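Local coordinates for enterobactin synthetase component F-related protein (Vibrio cholerae serotype O1, PDB 4OXI) that probably activates glycine with ATP as an adenylation enzyme, forming glycyl-adenylate for a lipopolysaccharide modification pathway that gives resistance to antimicrobial peptides, at residues 480-485 and 533-538. Residues are numbered along the deposited sequence; the frame is centred on the assembly and turned at random.
Sequences LEEIET and QQLNPT
L535 reaches from the loop after helix 524-531 toward the first turn of helix 480-491, and its two methyl branches meet two consecutive helix residues in different ways. The apolar part is a single methyl-to-methyl touch, I483 CG2 lying 4.0 Å from L535 CD1, with the two side chains crossing at about a right angle. The bond from CA to CB of L535 already points at the helix, and the torsions (chi1 -70°, chi2 175°) then spread CD1 and CD2 over I483 and E482. The same leucine also packs on V486, while I483 rests on I498 of strand 496-500, so apolar packing continues on both residues.

The other branch, CD2, lies alongside the carboxylate end of E482, 4.1 Å from OE2, the two side chains running antiparallel past one another. E482 is extended, with CG anti to the backbone N. Its carboxylate has separate polar partners: OE1 bonds to S223, and OE2 takes a hydrogen from a water at 2.7 Å. That water gives its other hydrogen to Q534 O at 3.1 Å, bridging helix and loop, which share no direct hydrogen bond.

Within the loop, N536 OD1 accepts from T538 N (3.0 Å, N-H...O angle 163°) and also from T538 OG1; the two bonds close an Asx turn just beyond L535.

Helix start and loop thus pack within the C-terminal subdomain of an adenylate-forming enzyme, while E482 and T485 also bond to S223 and S225 of the glycine-rich phosphate-binding loop (A3 motif), consistent with a domain-domain junction about 12 Å from the bound glycyl-adenosine-5'-phosphate.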
ATOM      1  N   LEU A 480       6.462   2.707  16.378  1.00 29.35           N
ATOM      2  CA  LEU A 480       7.226   3.670  17.167  1.00 31.60           C
ATOM      3  C   LEU A 480       8.442   2.992  17.793  1.00 31.08           C
ATOM      4  O   LEU A 480       9.476   3.626  17.973  1.00 30.21           O
ATOM      5  CB  LEU A 480       6.353   4.322  18.242  1.00 28.63           C
ATOM      6  CG  LEU A 480       5.361   5.351  17.692  1.00 29.24           C
ATOM      7  CD1 LEU A 480       4.587   6.017  18.811  1.00 28.75           C
ATOM      8  CD2 LEU A 480       6.051   6.381  16.833  1.00 22.29           C
ATOM      9  N   GLU A 481       8.326   1.697  18.083  1.00 30.87           N
ATOM     10  CA  GLU A 481       9.453   0.926  18.616  1.00 36.19           C
ATOM     11  C   GLU A 481      10.595   0.740  17.622  1.00 33.60           C
ATOM     12  O   GLU A 481      11.748   0.618  18.035  1.00 31.34           O
ATOM     13  CB  GLU A 481       9.008  -0.435  19.163  1.00 30.22           C
ATOM     14  CG  GLU A 481       8.210  -0.346  20.448  1.00 40.20           C
ATOM     15  CD  GLU A 481       6.713  -0.388  20.204  1.00 51.70           C
ATOM     16  OE1 GLU A 481       5.955  -0.564  21.188  1.00 55.40           O
ATOM     17  OE2 GLU A 481       6.291  -0.244  19.025  1.00 52.85           O
ATOM     18  N   GLU A 482      10.301   0.700  16.323  1.00 31.75           N
ATOM     19  CA  GLU A 482      11.394   0.629  15.352  1.00 34.61           C
ATOM     20  C   GLU A 482      12.230   1.912  15.427  1.00 30.91           C
ATOM     21  O   GLU A 482      13.455   1.867  15.392  1.00 30.57           O
ATOM     22  CB  GLU A 482      10.911   0.389  13.913  1.00 31.63           C
ATOM     23  CG  GLU A 482      12.075   0.445  12.901  1.00 36.76           C
ATOM     24  CD  GLU A 482      11.658   0.400  11.419  1.00 43.28           C
ATOM     25  OE1 GLU A 482      10.453   0.560  11.102  1.00 42.66           O
ATOM     26  OE2 GLU A 482      12.557   0.218  10.561  1.00 43.58           O
ATOM     27  N   ILE A 483      11.560   3.051  15.541  1.00 28.76           N
ATOM     28  CA  ILE A 483      12.252   4.328  15.608  1.00 31.35           C
ATOM     29  C   ILE A 483      13.056   4.420  16.912  1.00 29.49           C
ATOM     30  O   ILE A 483      14.232   4.773  16.904  1.00 31.88           O
ATOM     31  CB  ILE A 483      11.266   5.505  15.506  1.00 28.38           C
ATOM     32  CG1 ILE A 483      10.460   5.398  14.204  1.00 28.55           C
ATOM     33  CG2 ILE A 483      12.017   6.831  15.576  1.00 25.43           C
ATOM     34  CD1 ILE A 483       9.404   6.490  14.021  1.00 27.04           C
ATOM     35  N   GLU A 484      12.417   4.080  18.020  1.00 27.08           N
ATOM     36  CA  GLU A 484      13.079   4.058  19.314  1.00 33.54           C
ATOM     37  C   GLU A 484      14.319   3.163  19.300  1.00 33.16           C
ATOM     38  O   GLU A 484      15.378   3.544  19.807  1.00 33.12           O
ATOM     39  CB  GLU A 484      12.101   3.614  20.401  1.00 30.03           C
ATOM     40  CG  GLU A 484      12.704   3.666  21.796  1.00 35.81           C
ATOM     41  CD  GLU A 484      11.747   3.188  22.864  1.00 39.69           C
ATOM     42  OE1 GLU A 484      12.226   2.554  23.829  1.00 39.66           O
ATOM     43  OE2 GLU A 484      10.526   3.455  22.745  1.00 43.98           O
ATOM     44  N   THR A 485      14.192   1.989  18.689  1.00 32.12           N
ATOM     45  CA  THR A 485      15.298   1.041  18.596  1.00 31.21           C
ATOM     46  C   THR A 485      16.490   1.638  17.862  1.00 34.90           C
ATOM     47  O   THR A 485      17.635   1.487  18.291  1.00 37.82           O
ATOM     48  CB  THR A 485      14.843  -0.251  17.897  1.00 37.98           C
ATOM     49  OG1 THR A 485      13.945  -0.957  18.765  1.00 33.64           O
ATOM     50  CG2 THR A 485      16.031  -1.145  17.550  1.00 36.95           C
ATOM     51  N   GLN A 533      20.342   6.922   7.616  1.00 40.90           N
ATOM     52  CA  GLN A 533      20.800   5.698   6.968  1.00 42.16           C
ATOM     53  C   GLN A 533      20.017   4.464   7.422  1.00 39.43           C
ATOM     54  O   GLN A 533      20.209   3.381   6.883  1.00 42.65           O
ATOM     55  CB  GLN A 533      22.301   5.479   7.226  1.00 43.01           C
ATOM     56  CG  GLN A 533      23.178   6.692   6.914  1.00 46.11           C
ATOM     57  CD  GLN A 533      22.844   7.329   5.571  1.00 58.35           C
ATOM     58  OE1 GLN A 533      22.611   6.628   4.576  1.00 60.73           O
ATOM     59  NE2 GLN A 533      22.817   8.667   5.536  1.00 59.56           N
ATOM     60  N   GLN A 534      19.139   4.615   8.408  1.00 37.54           N
ATOM     61  CA  GLN A 534      18.482   3.442   8.991  1.00 41.52           C
ATOM     62  C   GLN A 534      16.965   3.548   9.041  1.00 35.13           C
ATOM     63  O   GLN A 534      16.284   2.581   9.373  1.00 39.20           O
ATOM     64  CB  GLN A 534      19.055   3.153  10.387  1.00 42.89           C
ATOM     65  CG  GLN A 534      20.531   2.762  10.336  1.00 46.09           C
ATOM     66  CD  GLN A 534      21.218   2.844  11.688  1.00 57.53           C
ATOM     67  OE1 GLN A 534      20.779   2.220  12.653  1.00 59.02           O
ATOM     68  NE2 GLN A 534      22.308   3.621  11.764  1.00 56.12           N
ATOM     69  N   LEU A 535      16.452   4.733   8.724  1.00 30.63           N
ATOM     70  CA  LEU A 535      15.020   4.985   8.702  1.00 35.19           C
ATOM     71  C   LEU A 535      14.678   5.764   7.440  1.00 35.21           C
ATOM     72  O   LEU A 535      15.475   6.575   6.957  1.00 33.11           O
ATOM     73  CB  LEU A 535      14.587   5.829   9.913  1.00 36.44           C
ATOM     74  CG  LEU A 535      14.605   5.235  11.322  1.00 36.99           C
ATOM     75  CD1 LEU A 535      14.244   6.301  12.336  1.00 33.84           C
ATOM     76  CD2 LEU A 535      13.645   4.064  11.411  1.00 34.43           C
ATOM     77  N   ASN A 536      13.483   5.531   6.919  1.00 30.97           N
ATOM     78  CA  ASN A 536      12.910   6.417   5.919  1.00 30.66           C
ATOM     79  C   ASN A 536      12.789   7.827   6.506  1.00 33.21           C
ATOM     80  O   ASN A 536      12.383   7.975   7.658  1.00 32.64           O
ATOM     81  CB  ASN A 536      11.535   5.881   5.523  1.00 34.94           C
ATOM     82  CG  ASN A 536      10.914   6.645   4.370  1.00 38.50           C
ATOM     83  OD1 ASN A 536      10.386   7.754   4.546  1.00 37.82           O
ATOM     84  ND2 ASN A 536      10.965   6.052   3.179  1.00 34.00           N
ATOM     85  N   PRO A 537      13.135   8.864   5.716  1.00 36.50           N
ATOM     86  CA  PRO A 537      13.113  10.282   6.132  1.00 38.28           C
ATOM     87  C   PRO A 537      11.830  10.690   6.860  1.00 36.17           C
ATOM     88  O   PRO A 537      11.861  11.530   7.761  1.00 36.50           O
ATOM     89  CB  PRO A 537      13.196  11.035   4.800  1.00 35.65           C
ATOM     90  CG  PRO A 537      13.971  10.116   3.908  1.00 39.23           C
ATOM     91  CD  PRO A 537      13.613   8.704   4.328  1.00 35.99           C
ATOM     92  N   THR A 538      10.715  10.092   6.464  1.00 33.04           N
ATOM     93  CA  THR A 538       9.425  10.408   7.058  1.00 35.62           C
ATOM     94  C   THR A 538       9.449  10.107   8.552  1.00 33.00           C
ATOM     95  O   THR A 538       8.860  10.840   9.349  1.00 32.84           O
ATOM     96  CB  THR A 538       8.311   9.576   6.407  1.00 34.64           C
ATOM     97  OG1 THR A 538       8.280   9.856   5.005  1.00 36.64           O
ATOM     98  CG2 THR A 538       6.950   9.892   7.030  1.00 30.23           C
TER
HETATM   99  O   HOH W   1      15.167   0.276  11.062  1.00 42.68           O